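Agap007691-pb (Anopheles gambiae, PDB 5C98) belongs to the serpin family and may inhibit serine proteases, although its own function is unknown. Local coordinates at residues Gln93-Glu105 with Ser136-Thr149. Sequence-based numbering, arbitrary orientation.
Sequences QHLKALSFVLVEE and SALAVNSFYQRANT
Phe100 and Phe143 form an offset stack at the heart of a helix-on-sheet contact, where the 136-146 part of helix 133-146 runs nearly antiparallel (160°) along strand 95-104; in serpin terms, helix F over beta-sheet A. The ring centroids are 4.7 Å apart, the planes inclined by 29°. Phe143 CB also sits over the Phe100 face in a CH-pi contact, and Phe100 CG, anti to the backbone N (chi1 -176°), carries the ring onto the helix, where Val140 CG2 meets it obliquely from that same side, 3.8 Å from Phe100 CE2. Next to the stack, Tyr144 OH donates to the strand carbonyl Leu98 O at 2.9 Å, from above the carbonyl plane. Leu98 CD1 presses tightly on Ala147 CB (3.5 Å), while at the other end Leu102 CD1 packs against Val140 CG2 (3.7 Å). Past the helix, Lys96 CB and Thr149 OG1 approach to 3.5 Å, and one water links Thr149 OG1 to Lys96 O; Lys96 NZ is hydrogen-bonded to Gly92 O. Strand 95-104 lies between strands 124-128 and 169-177, and the helix reaches over both: Phe143 touches Thr124 and Tyr144 touches Phe172. From the other side of the strand, Ser99 meets helix 43-51.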
ATOM      1  N   GLN A  93     -15.329  -3.637  -6.099  1.00 20.82           N
ATOM      2  CA  GLN A  93     -14.747  -3.571  -7.428  1.00 24.71           C
ATOM      3  C   GLN A  93     -13.707  -2.470  -7.559  1.00 27.08           C
ATOM      4  O   GLN A  93     -12.985  -2.440  -8.561  1.00 29.31           O
ATOM      5  CB  GLN A  93     -15.843  -3.321  -8.469  1.00 31.11           C
ATOM      6  CG  GLN A  93     -16.386  -1.901  -8.431  1.00 33.72           C
ATOM      7  CD  GLN A  93     -17.642  -1.706  -9.249  1.00 44.45           C
ATOM      8  OE1 GLN A  93     -18.734  -2.122  -8.850  1.00 40.51           O
ATOM      9  NE2 GLN A  93     -17.498  -1.058 -10.400  1.00 46.89           N
ATOM     10  N   HIS A  94     -13.613  -1.570  -6.587  1.00 19.88           N
ATOM     11  CA  HIS A  94     -12.797  -0.382  -6.736  1.00 21.42           C
ATOM     12  C   HIS A  94     -11.413  -0.508  -6.110  1.00 19.50           C
ATOM     13  O   HIS A  94     -10.403  -0.077  -6.698  1.00 19.74           O
ATOM     14  CB  HIS A  94     -13.510   0.818  -6.105  1.00 23.20           C
ATOM     15  CG  HIS A  94     -14.908   1.017  -6.583  1.00 22.02           C
ATOM     16  ND1 HIS A  94     -15.214   1.338  -7.887  1.00 25.81           N
ATOM     17  CD2 HIS A  94     -16.087   0.947  -5.924  1.00 27.73           C
ATOM     18  CE1 HIS A  94     -16.523   1.452  -8.012  1.00 27.77           C
ATOM     19  NE2 HIS A  94     -17.076   1.222  -6.836  1.00 29.80           N
ATOM     20  N   LEU A  95     -11.348  -1.072  -4.916  1.00 17.94           N
ATOM     21  CA  LEU A  95     -10.111  -1.206  -4.170  1.00 17.06           C
ATOM     22  C   LEU A  95     -10.330  -2.398  -3.265  1.00 19.52           C
ATOM     23  O   LEU A  95     -11.325  -2.452  -2.527  1.00 19.65           O
ATOM     24  CB  LEU A  95      -9.830   0.054  -3.348  1.00 19.69           C
ATOM     25  CG  LEU A  95      -8.497   0.067  -2.585  1.00 17.54           C
ATOM     26  CD1 LEU A  95      -8.044   1.507  -2.360  1.00 22.96           C
ATOM     27  CD2 LEU A  95      -8.549  -0.686  -1.279  1.00 18.53           C
ATOM     28  N   LYS A  96      -9.427  -3.370  -3.350  1.00 16.25           N
ATOM     29  CA  LYS A  96      -9.484  -4.543  -2.495  1.00 15.76           C
ATOM     30  C   LYS A  96      -8.358  -4.467  -1.488  1.00 17.39           C
ATOM     31  O   LYS A  96      -7.201  -4.315  -1.871  1.00 18.97           O
ATOM     32  CB  LYS A  96      -9.386  -5.804  -3.339  1.00 19.49           C
ATOM     33  CG  LYS A  96     -10.644  -6.040  -4.177  1.00 21.43           C
ATOM     34  CD  LYS A  96     -10.570  -7.373  -4.948  1.00 23.98           C
ATOM     35  CE  LYS A  96     -11.714  -7.511  -5.934  1.00 27.31           C
ATOM     36  NZ  LYS A  96     -13.023  -7.268  -5.288  1.00 31.02           N
ATOM     37  N   ALA A  97      -8.701  -4.522  -0.206  1.00 14.66           N
ATOM     38  CA  ALA A  97      -7.737  -4.507   0.894  1.00 14.66           C
ATOM     39  C   ALA A  97      -8.088  -5.702   1.763  1.00 16.67           C
ATOM     40  O   ALA A  97      -9.076  -5.667   2.507  1.00 17.25           O
ATOM     41  CB  ALA A  97      -7.812  -3.212   1.682  1.00 16.10           C
ATOM     42  N   LEU A  98      -7.271  -6.751   1.659  1.00 16.39           N
ATOM     43  CA  LEU A  98      -7.595  -8.054   2.221  1.00 15.21           C
ATOM     44  C   LEU A  98      -6.428  -8.557   3.041  1.00 13.71           C
ATOM     45  O   LEU A  98      -5.299  -8.615   2.535  1.00 15.27           O
ATOM     46  CB  LEU A  98      -7.895  -9.064   1.111  1.00 17.79           C
ATOM     47  CG  LEU A  98      -9.150  -8.802   0.271  1.00 20.16           C
ATOM     48  CD1 LEU A  98      -9.080  -9.554  -1.074  1.00 25.15           C
ATOM     49  CD2 LEU A  98     -10.387  -9.183   1.066  1.00 29.17           C
ATOM     50  N   SER A  99      -6.686  -8.920   4.283  1.00 15.17           N
ATOM     51  CA  SER A  99      -5.695  -9.567   5.127  1.00 14.97           C
ATOM     52  C   SER A  99      -5.932 -11.068   5.194  1.00 15.44           C
ATOM     53  O   SER A  99      -7.048 -11.566   5.023  1.00 17.23           O
ATOM     54  CB  SER A  99      -5.697  -8.999   6.536  1.00 15.98           C
ATOM     55  OG  SER A  99      -6.963  -9.152   7.148  1.00 16.29           O
ATOM     56  N   PHE A 100      -4.854 -11.786   5.498  1.00 16.52           N
ATOM     57  CA  PHE A 100      -4.888 -13.239   5.545  1.00 15.97           C
ATOM     58  C   PHE A 100      -3.869 -13.649   6.591  1.00 15.51           C
ATOM     59  O   PHE A 100      -2.786 -13.047   6.686  1.00 17.35           O
ATOM     60  CB  PHE A 100      -4.523 -13.778   4.165  1.00 15.51           C
ATOM     61  CG  PHE A 100      -4.606 -15.256   4.029  1.00 16.99           C
ATOM     62  CD1 PHE A 100      -5.836 -15.860   3.870  1.00 17.80           C
ATOM     63  CD2 PHE A 100      -3.467 -16.050   4.056  1.00 19.42           C
ATOM     64  CE1 PHE A 100      -5.954 -17.247   3.747  1.00 18.33           C
ATOM     65  CE2 PHE A 100      -3.571 -17.433   3.919  1.00 19.08           C
ATOM     66  CZ  PHE A 100      -4.810 -18.038   3.787  1.00 18.28           C
ATOM     67  N   VAL A 101      -4.217 -14.643   7.381  1.00 15.19           N
ATOM     68  CA  VAL A 101      -3.388 -15.073   8.493  1.00 16.38           C
ATOM     69  C   VAL A 101      -3.129 -16.560   8.358  1.00 17.27           C
ATOM     70  O   VAL A 101      -4.070 -17.342   8.154  1.00 18.45           O
ATOM     71  CB  VAL A 101      -4.073 -14.779   9.837  1.00 15.27           C
ATOM     72  CG1 VAL A 101      -3.198 -15.155  11.001  1.00 18.12           C
ATOM     73  CG2 VAL A 101      -4.501 -13.325   9.929  1.00 17.54           C
ATOM     74  N   LEU A 102      -1.859 -16.954   8.487  1.00 15.36           N
ATOM     75  CA  LEU A 102      -1.500 -18.355   8.651  1.00 15.49           C
ATOM     76  C   LEU A 102      -1.185 -18.634  10.112  1.00 16.05           C
ATOM     77  O   LEU A 102      -0.490 -17.863  10.768  1.00 17.50           O
ATOM     78  CB  LEU A 102      -0.264 -18.733   7.835  1.00 18.61           C
ATOM     79  CG  LEU A 102      -0.361 -18.670   6.318  1.00 18.78           C
ATOM     80  CD1 LEU A 102       1.001 -18.960   5.716  1.00 16.25           C
ATOM     81  CD2 LEU A 102      -1.390 -19.681   5.840  1.00 20.89           C
ATOM     82  N   VAL A 103      -1.705 -19.743  10.615  1.00 16.72           N
ATOM     83  CA  VAL A 103      -1.374 -20.239  11.945  1.00 17.67           C
ATOM     84  C   VAL A 103      -0.939 -21.693  11.819  1.00 19.65           C
ATOM     85  O   VAL A 103      -1.436 -22.446  10.971  1.00 19.42           O
ATOM     86  CB  VAL A 103      -2.545 -20.121  12.952  1.00 19.07           C
ATOM     87  CG1 VAL A 103      -2.852 -18.667  13.266  1.00 18.69           C
ATOM     88  CG2 VAL A 103      -3.784 -20.845  12.444  1.00 19.87           C
ATOM     89  N   GLU A 104       0.004 -22.087  12.671  1.00 18.72           N
ATOM     90  CA  GLU A 104       0.442 -23.484  12.703  1.00 20.10           C
ATOM     91  C   GLU A 104      -0.709 -24.394  13.120  1.00 19.80           C
ATOM     92  O   GLU A 104      -1.267 -24.263  14.216  1.00 21.13           O
ATOM     93  CB  GLU A 104       1.624 -23.639  13.668  1.00 21.02           C
ATOM     94  CG  GLU A 104       2.021 -25.082  14.020  1.00 23.68           C
ATOM     95  CD  GLU A 104       2.235 -25.985  12.814  1.00 26.13           C
ATOM     96  OE1 GLU A 104       2.867 -25.536  11.828  1.00 24.44           O
ATOM     97  OE2 GLU A 104       1.766 -27.148  12.874  1.00 26.96           O
ATOM     98  N   GLU A 105      -1.030 -25.358  12.259  1.00 20.23           N
ATOM     99  CA  GLU A 105      -2.233 -26.164  12.434  1.00 22.79           C
ATOM    100  C   GLU A 105      -2.174 -27.084  13.647  1.00 26.40           C
ATOM    101  O   GLU A 105      -3.228 -27.486  14.144  1.00 24.61           O
ATOM    102  CB  GLU A 105      -2.494 -27.003  11.184  1.00 25.78           C
ATOM    103  CG  GLU A 105      -1.429 -28.073  10.869  1.00 26.49           C
ATOM    104  CD  GLU A 105      -1.664 -28.757   9.529  1.00 32.87           C
ATOM    105  OE1 GLU A 105      -2.550 -28.310   8.774  1.00 37.19           O
ATOM    106  OE2 GLU A 105      -0.956 -29.745   9.230  1.00 32.93           O
ATOM    107  N   SER A 136       2.043 -24.029   2.741  1.00 23.12           N
ATOM    108  CA  SER A 136       1.902 -22.723   3.364  1.00 20.40           C
ATOM    109  C   SER A 136       1.807 -21.621   2.313  1.00 20.09           C
ATOM    110  O   SER A 136       0.901 -20.774   2.352  1.00 20.36           O
ATOM    111  CB  SER A 136       3.085 -22.487   4.311  1.00 22.63           C
ATOM    112  OG  SER A 136       3.062 -23.382   5.411  1.00 23.45           O
ATOM    113  N   ALA A 137       2.698 -21.638   1.329  1.00 21.00           N
ATOM    114  CA  ALA A 137       2.634 -20.634   0.272  1.00 22.54           C
ATOM    115  C   ALA A 137       1.392 -20.808  -0.596  1.00 21.89           C
ATOM    116  O   ALA A 137       0.780 -19.815  -1.020  1.00 21.41           O
ATOM    117  CB  ALA A 137       3.909 -20.662  -0.570  1.00 21.07           C
ATOM    118  N   LEU A 138       0.984 -22.058  -0.843  1.00 21.75           N
ATOM    119  CA  LEU A 138      -0.187 -22.287  -1.678  1.00 22.24           C
ATOM    120  C   LEU A 138      -1.449 -21.727  -1.030  1.00 20.97           C
ATOM    121  O   LEU A 138      -2.318 -21.185  -1.723  1.00 21.85           O
ATOM    122  CB  LEU A 138      -0.349 -23.779  -1.966  1.00 28.95           C
ATOM    123  CG  LEU A 138      -1.492 -24.092  -2.937  1.00 33.51           C
ATOM    124  CD1 LEU A 138      -1.263 -23.433  -4.278  1.00 37.60           C
ATOM    125  CD2 LEU A 138      -1.650 -25.600  -3.104  1.00 35.92           C
ATOM    126  N   ALA A 139      -1.572 -21.835   0.288  1.00 20.53           N
ATOM    127  CA  ALA A 139      -2.750 -21.284   0.945  1.00 19.97           C
ATOM    128  C   ALA A 139      -2.845 -19.788   0.710  1.00 19.30           C
ATOM    129  O   ALA A 139      -3.925 -19.261   0.411  1.00 20.47           O
ATOM    130  CB  ALA A 139      -2.705 -21.604   2.443  1.00 19.66           C
ATOM    131  N   VAL A 140      -1.722 -19.079   0.829  1.00 19.61           N
ATOM    132  CA  VAL A 140      -1.725 -17.637   0.622  1.00 19.72           C
ATOM    133  C   VAL A 140      -2.029 -17.311  -0.833  1.00 18.83           C
ATOM    134  O   VAL A 140      -2.903 -16.487  -1.144  1.00 19.72           O
ATOM    135  CB  VAL A 140      -0.370 -17.035   1.040  1.00 19.55           C
ATOM    136  CG1 VAL A 140      -0.370 -15.507   0.810  1.00 19.45           C
ATOM    137  CG2 VAL A 140      -0.073 -17.371   2.507  1.00 20.12           C
ATOM    138  N   ASN A 141      -1.297 -17.932  -1.744  1.00 19.49           N
ATOM    139  CA  ASN A 141      -1.437 -17.582  -3.157  1.00 19.95           C
ATOM    140  C   ASN A 141      -2.833 -17.905  -3.673  1.00 20.25           C
ATOM    141  O   ASN A 141      -3.396 -17.124  -4.452  1.00 20.31           O
ATOM    142  CB  ASN A 141      -0.369 -18.276  -3.989  1.00 22.17           C
ATOM    143  CG  ASN A 141       1.006 -17.709  -3.739  1.00 21.44           C
ATOM    144  OD1 ASN A 141       1.147 -16.524  -3.423  1.00 21.53           O
ATOM    145  ND2 ASN A 141       2.025 -18.553  -3.841  1.00 23.24           N
ATOM    146  N   SER A 142      -3.413 -19.039  -3.242  1.00 21.68           N
ATOM    147  CA  SER A 142      -4.752 -19.388  -3.702  0.50 21.13           C
ATOM    148  C   SER A 142      -5.799 -18.426  -3.150  1.00 21.06           C
ATOM    149  O   SER A 142      -6.747 -18.073  -3.867  1.00 21.92           O
ATOM    150  CB  SER A 142      -5.081 -20.850  -3.383  0.50 28.95           C
ATOM    151  OG  SER A 142      -5.177 -21.094  -1.996  0.50 24.19           O
ATOM    152  N   PHE A 143      -5.638 -17.964  -1.908  1.00 19.60           N
ATOM    153  CA  PHE A 143      -6.580 -16.994  -1.357  1.00 19.08           C
ATOM    154  C   PHE A 143      -6.610 -15.729  -2.200  1.00 18.97           C
ATOM    155  O   PHE A 143      -7.688 -15.250  -2.577  1.00 19.11           O
ATOM    156  CB  PHE A 143      -6.236 -16.653   0.087  1.00 18.36           C
ATOM    157  CG  PHE A 143      -7.078 -15.557   0.663  1.00 18.95           C
ATOM    158  CD1 PHE A 143      -8.336 -15.840   1.171  1.00 20.87           C
ATOM    159  CD2 PHE A 143      -6.615 -14.259   0.718  1.00 19.13           C
ATOM    160  CE1 PHE A 143      -9.108 -14.850   1.707  1.00 19.38           C
ATOM    161  CE2 PHE A 143      -7.396 -13.267   1.251  1.00 18.57           C
ATOM    162  CZ  PHE A 143      -8.647 -13.563   1.735  1.00 18.29           C
ATOM    163  N   TYR A 144      -5.434 -15.166  -2.506  1.00 18.81           N
ATOM    164  CA  TYR A 144      -5.409 -13.914  -3.255  1.00 19.10           C
ATOM    165  C   TYR A 144      -5.806 -14.126  -4.706  1.00 19.54           C
ATOM    166  O   TYR A 144      -6.380 -13.216  -5.314  1.00 22.93           O
ATOM    167  CB  TYR A 144      -4.048 -13.228  -3.079  1.00 18.46           C
ATOM    168  CG  TYR A 144      -3.938 -12.618  -1.688  1.00 17.71           C
ATOM    169  CD1 TYR A 144      -4.578 -11.415  -1.385  1.00 17.34           C
ATOM    170  CD2 TYR A 144      -3.218 -13.236  -0.675  1.00 17.45           C
ATOM    171  CE1 TYR A 144      -4.500 -10.858  -0.138  1.00 16.74           C
ATOM    172  CE2 TYR A 144      -3.146 -12.680   0.586  1.00 17.53           C
ATOM    173  CZ  TYR A 144      -3.787 -11.492   0.859  1.00 16.47           C
ATOM    174  OH  TYR A 144      -3.676 -10.958   2.135  1.00 17.16           O
ATOM    175  N   GLN A 145      -5.593 -15.333  -5.251  1.00 20.15           N
ATOM    176  CA  GLN A 145      -6.095 -15.648  -6.595  1.00 20.99           C
ATOM    177  C   GLN A 145      -7.619 -15.690  -6.609  1.00 24.29           C
ATOM    178  O   GLN A 145      -8.259 -15.117  -7.504  1.00 26.15           O
ATOM    179  CB  GLN A 145      -5.545 -16.999  -7.081  1.00 24.27           C
ATOM    180  CG  GLN A 145      -4.087 -17.032  -7.464  1.00 28.66           C
ATOM    181  CD  GLN A 145      -3.513 -18.439  -7.400  1.00 33.67           C
ATOM    182  OE1 GLN A 145      -4.244 -19.430  -7.232  1.00 36.57           O
ATOM    183  NE2 GLN A 145      -2.192 -18.536  -7.533  1.00 33.16           N
ATOM    184  N   ARG A 146      -8.219 -16.373  -5.636  1.00 23.28           N
ATOM    185  CA  ARG A 146      -9.672 -16.459  -5.569  1.00 25.85           C
ATOM    186  C   ARG A 146     -10.300 -15.095  -5.315  1.00 24.63           C
ATOM    187  O   ARG A 146     -11.468 -14.890  -5.663  1.00 25.05           O
ATOM    188  CB  ARG A 146     -10.121 -17.418  -4.452  1.00 27.26           C
ATOM    189  CG  ARG A 146      -9.840 -18.909  -4.678  1.00 31.57           C
ATOM    190  CD  ARG A 146     -10.492 -19.776  -3.578  1.00 30.46           C
ATOM    191  NE  ARG A 146     -10.093 -19.442  -2.203  1.00 36.40           N
ATOM    192  CZ  ARG A 146      -9.006 -19.910  -1.585  1.00 29.07           C
ATOM    193  NH1 ARG A 146      -8.174 -20.733  -2.207  1.00 34.36           N
ATOM    194  NH2 ARG A 146      -8.746 -19.535  -0.336  1.00 29.50           N
ATOM    195  N   ALA A 147      -9.555 -14.162  -4.726  1.00 25.74           N
ATOM    196  CA  ALA A 147     -10.077 -12.842  -4.431  1.00 26.01           C
ATOM    197  C   ALA A 147     -10.130 -11.958  -5.661  1.00 26.15           C
ATOM    198  O   ALA A 147     -10.676 -10.860  -5.565  1.00 29.63           O
ATOM    199  CB  ALA A 147      -9.227 -12.186  -3.352  1.00 27.55           C
ATOM    200  N   ASN A 148      -9.590 -12.422  -6.793  1.00 26.26           N
ATOM    201  CA  ASN A 148      -9.661 -11.715  -8.074  1.00 31.36           C
ATOM    202  C   ASN A 148      -9.175 -10.275  -7.918  1.00 29.48           C
ATOM    203  O   ASN A 148      -9.883  -9.306  -8.184  1.00 34.43           O
ATOM    204  CB  ASN A 148     -11.066 -11.784  -8.670  1.00 31.59           C
ATOM    205  CG  ASN A 148     -11.086 -11.456 -10.147  1.00 36.77           C
ATOM    206  OD1 ASN A 148     -10.072 -11.569 -10.835  1.00 37.63           O
ATOM    207  ND2 ASN A 148     -12.245 -11.046 -10.641  1.00 40.47           N
ATOM    208  N   THR A 149      -7.930 -10.161  -7.472  1.00 25.34           N
ATOM    209  CA  THR A 149      -7.356  -8.885  -7.077  1.00 28.39           C
ATOM    210  C   THR A 149      -6.094  -8.563  -7.860  1.00 24.96           C
ATOM    211  O   THR A 149      -5.320  -7.688  -7.457  1.00 21.73           O
ATOM    212  CB  THR A 149      -7.086  -8.882  -5.580  1.00 30.83           C
ATOM    213  OG1 THR A 149      -6.979  -7.519  -5.131  1.00 26.85           O
ATOM    214  CG2 THR A 149      -5.817  -9.703  -5.241  1.00 25.74           C
TER
HETATM  215  O   HOH W   1      -5.842  -7.082  -2.781  1.00 28.76           O
HETATM  216  O   HOH W   2     -12.053  -9.891  -3.186  1.00 45.21           O